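Local atomic coordinates of succinate--CoA ligase subunit alpha (Campylobacter jejuni, PDB entry 6MEL), a protein that is the alpha subunit of a two-subunit CoA ligase, pairing a Rossmann-like CoA-binding domain with a second alpha/beta ligase domain. Residues F141-K153 with V165-G179. Numbering follows the deposited sequence.
Sequences FIFKKGCVGLISK and VVQGGYGISTAVGIG
The F143 ring meets I172 and A175 obliquely: CD1 lies 4.0 Å from I172 CG1, and CE1 reaches A175 CB. F143 CG stands anti to the carbonyl carbon (chi1 -67°), which swings the ring in toward the strand. Across the contact Y170 meets C147 SG obliquely, 5.4 Å from its ring centroid, a loose sulfur-aromatic contact; its OH is hydrogen-bonded to G289 O. On the same face of the sheet as I172 and A175, L150 sets CB against A175 CB at 3.6 Å and CD2 against I172 CD1, while V148 CG2 packs on V165 CG1.

The backbones run parallel. V176 N donates to L150 O and S152 N to V176 O, the latter nearly in line with the carbonyl; I178 N then grips S152 O at 2.7 Å. Between V148 and L150 a beta bulge shifts the register by one, and S173 N reaches V148 O from above its carbonyl plane. Ahead of it G146 and G171, neither with a side chain, bring their CA atoms to 3.6 Å, so the two backbones touch directly.

These are the two strands of a parallel beta-alpha-beta unit, 148-152 and 172-177, joined by helix 156-167, ended by a Schellman motif with G169 as its C-prime residue. Strand 203-209 flanks 148-152 across from 172-177, helix 280-288 packs on V148 and Y170, and helix 188-197 touches I151 and I178.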
# COMPACT_ATOMS: atom_id res chain seq x y z
N PHE A 141 13.72 20.79 -12.57
CA PHE A 141 14.02 22.20 -12.33
C PHE A 141 13.70 22.57 -10.86
O PHE A 141 14.21 23.52 -10.35
CB PHE A 141 13.27 23.06 -13.34
CG PHE A 141 11.82 23.23 -12.96
CD1 PHE A 141 10.85 22.30 -13.36
CD2 PHE A 141 11.42 24.28 -12.12
CE1 PHE A 141 9.52 22.46 -13.01
CE2 PHE A 141 10.08 24.42 -11.76
CZ PHE A 141 9.14 23.50 -12.19
N ILE A 142 12.87 21.79 -10.15
CA ILE A 142 12.59 22.05 -8.75
C ILE A 142 13.86 21.87 -7.91
O ILE A 142 14.04 22.51 -6.85
CB ILE A 142 11.47 21.08 -8.29
CG1 ILE A 142 10.17 21.35 -9.04
CG2 ILE A 142 11.30 21.13 -6.78
CD1 ILE A 142 9.61 22.75 -8.79
N PHE A 143 14.74 20.96 -8.36
CA PHE A 143 15.92 20.55 -7.61
C PHE A 143 17.10 21.46 -7.96
O PHE A 143 17.81 21.21 -8.93
CB PHE A 143 16.22 19.07 -7.85
CG PHE A 143 15.15 18.18 -7.26
CD1 PHE A 143 15.26 17.72 -5.96
CD2 PHE A 143 13.98 17.94 -7.95
CE1 PHE A 143 14.24 16.98 -5.39
CE2 PHE A 143 12.98 17.15 -7.40
CZ PHE A 143 13.10 16.70 -6.11
N LYS A 144 17.29 22.52 -7.17
CA LYS A 144 18.46 23.39 -7.26
C LYS A 144 19.53 22.86 -6.33
O LYS A 144 19.24 22.42 -5.23
CB LYS A 144 18.13 24.83 -6.88
CG LYS A 144 17.13 25.52 -7.80
CD LYS A 144 17.49 25.43 -9.28
CE LYS A 144 16.56 26.21 -10.19
NZ LYS A 144 16.39 25.48 -11.47
N LYS A 145 20.77 22.94 -6.76
CA LYS A 145 21.88 22.32 -6.04
C LYS A 145 22.05 22.97 -4.67
O LYS A 145 21.93 24.18 -4.55
CB LYS A 145 23.18 22.44 -6.84
CG LYS A 145 24.36 21.67 -6.27
CD LYS A 145 25.63 21.89 -7.07
CE LYS A 145 26.69 20.85 -6.80
NZ LYS A 145 26.35 19.58 -7.49
N GLY A 146 22.30 22.14 -3.65
CA GLY A 146 22.60 22.63 -2.32
C GLY A 146 23.07 21.51 -1.41
O GLY A 146 23.47 20.44 -1.87
N CYS A 147 22.98 21.76 -0.10
CA CYS A 147 23.62 20.90 0.89
C CYS A 147 22.59 20.01 1.62
O CYS A 147 22.97 19.37 2.61
CB CYS A 147 24.41 21.76 1.88
SG CYS A 147 23.35 22.78 2.95
N VAL A 148 21.32 19.97 1.18
CA VAL A 148 20.28 19.16 1.88
C VAL A 148 19.99 17.86 1.12
O VAL A 148 19.59 17.89 -0.02
CB VAL A 148 19.01 19.98 2.16
CG1 VAL A 148 18.00 19.16 2.95
CG2 VAL A 148 19.34 21.26 2.91
N GLY A 149 20.20 16.73 1.78
CA GLY A 149 19.81 15.42 1.28
C GLY A 149 18.34 15.17 1.57
O GLY A 149 17.79 15.75 2.55
N LEU A 150 17.71 14.33 0.74
CA LEU A 150 16.25 14.05 0.86
C LEU A 150 16.03 12.54 0.68
O LEU A 150 16.50 11.98 -0.30
CB LEU A 150 15.64 14.86 -0.28
CG LEU A 150 14.18 15.23 -0.26
CD1 LEU A 150 13.57 15.29 1.12
CD2 LEU A 150 14.01 16.56 -1.00
N ILE A 151 15.31 11.90 1.60
CA ILE A 151 14.90 10.51 1.48
C ILE A 151 13.40 10.47 1.69
O ILE A 151 12.96 10.95 2.70
CB ILE A 151 15.60 9.62 2.52
CG1 ILE A 151 17.12 9.80 2.53
CG2 ILE A 151 15.22 8.15 2.32
CD1 ILE A 151 17.74 9.38 3.84
N SER A 152 12.64 9.91 0.74
CA SER A 152 11.17 10.02 0.80
C SER A 152 10.47 8.76 0.26
O SER A 152 10.79 8.28 -0.83
CB SER A 152 10.72 11.24 0.07
OG SER A 152 9.31 11.38 0.09
N LYS A 153 9.43 8.33 0.98
CA LYS A 153 8.57 7.26 0.55
C LYS A 153 7.49 7.78 -0.43
O LYS A 153 6.65 6.96 -0.93
CB LYS A 153 7.84 6.65 1.73
CG LYS A 153 8.55 5.55 2.52
CD LYS A 153 7.70 5.12 3.69
CE LYS A 153 8.33 3.98 4.46
NZ LYS A 153 7.47 3.56 5.59
N VAL A 165 12.68 23.88 0.61
CA VAL A 165 14.06 24.04 0.99
C VAL A 165 14.72 25.07 0.06
O VAL A 165 15.52 25.89 0.52
CB VAL A 165 14.78 22.69 0.98
CG1 VAL A 165 16.29 22.87 1.03
CG2 VAL A 165 14.28 21.78 2.10
N VAL A 166 14.41 25.01 -1.24
CA VAL A 166 14.99 25.93 -2.21
C VAL A 166 14.48 27.36 -1.92
O VAL A 166 15.29 28.27 -1.79
CB VAL A 166 14.71 25.50 -3.65
CG1 VAL A 166 15.13 26.55 -4.69
CG2 VAL A 166 15.36 24.17 -3.96
N GLN A 167 13.17 27.52 -1.71
CA GLN A 167 12.58 28.83 -1.38
C GLN A 167 13.19 29.37 -0.08
O GLN A 167 13.21 30.55 0.12
CB GLN A 167 11.05 28.81 -1.16
CG GLN A 167 10.15 28.38 -2.32
CD GLN A 167 10.60 28.84 -3.68
OE1 GLN A 167 11.16 29.92 -3.83
NE2 GLN A 167 10.33 28.04 -4.71
N GLY A 168 13.61 28.51 0.84
CA GLY A 168 14.13 28.95 2.12
C GLY A 168 15.62 29.30 2.07
O GLY A 168 16.25 29.42 3.15
N GLY A 169 16.18 29.40 0.85
CA GLY A 169 17.55 29.80 0.58
C GLY A 169 18.57 28.67 0.44
O GLY A 169 19.75 28.94 0.31
N TYR A 170 18.15 27.39 0.46
CA TYR A 170 19.10 26.28 0.40
C TYR A 170 18.88 25.48 -0.89
O TYR A 170 18.36 25.99 -1.87
CB TYR A 170 18.96 25.49 1.69
CG TYR A 170 19.52 26.24 2.86
CD1 TYR A 170 20.89 26.25 3.07
CD2 TYR A 170 18.70 26.99 3.69
CE1 TYR A 170 21.44 26.96 4.13
CE2 TYR A 170 19.23 27.71 4.75
CZ TYR A 170 20.61 27.70 4.96
OH TYR A 170 21.18 28.36 6.00
N GLY A 171 19.31 24.22 -0.91
CA GLY A 171 19.09 23.34 -2.06
C GLY A 171 19.37 21.90 -1.70
O GLY A 171 19.75 21.60 -0.57
N ILE A 172 19.23 21.03 -2.70
CA ILE A 172 19.24 19.62 -2.55
C ILE A 172 20.54 19.08 -3.13
O ILE A 172 20.93 19.44 -4.23
CB ILE A 172 18.04 18.97 -3.24
CG1 ILE A 172 16.70 19.52 -2.72
CG2 ILE A 172 18.14 17.46 -3.12
CD1 ILE A 172 16.53 19.48 -1.22
N SER A 173 21.15 18.15 -2.40
CA SER A 173 22.33 17.47 -2.93
C SER A 173 21.85 16.34 -3.85
O SER A 173 21.92 16.45 -5.08
CB SER A 173 23.25 17.00 -1.82
OG SER A 173 22.55 16.29 -0.80
N THR A 174 21.31 15.30 -3.24
CA THR A 174 20.64 14.23 -3.93
C THR A 174 19.32 13.97 -3.20
O THR A 174 19.27 13.99 -1.93
CB THR A 174 21.51 12.96 -3.95
OG1 THR A 174 22.72 13.16 -4.68
CG2 THR A 174 20.83 11.78 -4.62
N ALA A 175 18.26 13.70 -3.97
CA ALA A 175 16.98 13.26 -3.41
C ALA A 175 16.69 11.84 -3.91
O ALA A 175 16.81 11.59 -5.12
CB ALA A 175 15.87 14.19 -3.80
N VAL A 176 16.27 10.97 -2.99
CA VAL A 176 15.96 9.60 -3.32
C VAL A 176 14.51 9.31 -2.91
O VAL A 176 14.12 9.43 -1.75
CB VAL A 176 16.91 8.64 -2.61
CG1 VAL A 176 16.72 7.24 -3.14
CG2 VAL A 176 18.34 9.10 -2.74
N GLY A 177 13.70 8.90 -3.88
CA GLY A 177 12.38 8.36 -3.55
C GLY A 177 12.52 6.86 -3.31
O GLY A 177 12.85 6.17 -4.24
N ILE A 178 12.28 6.37 -2.08
CA ILE A 178 12.52 4.99 -1.73
C ILE A 178 11.32 4.07 -1.98
O ILE A 178 11.49 2.86 -1.89
CB ILE A 178 13.03 4.85 -0.30
CG1 ILE A 178 12.02 5.34 0.73
CG2 ILE A 178 14.41 5.51 -0.17
CD1 ILE A 178 12.44 5.08 2.14
N GLY A 179 10.13 4.62 -2.24
CA GLY A 179 8.97 3.88 -2.66
C GLY A 179 7.91 3.73 -1.58
O GLY A 179 8.19 3.79 -0.37
O HOH W 1 23.61 18.14 -6.33
O HOH W 2 9.33 7.28 -3.06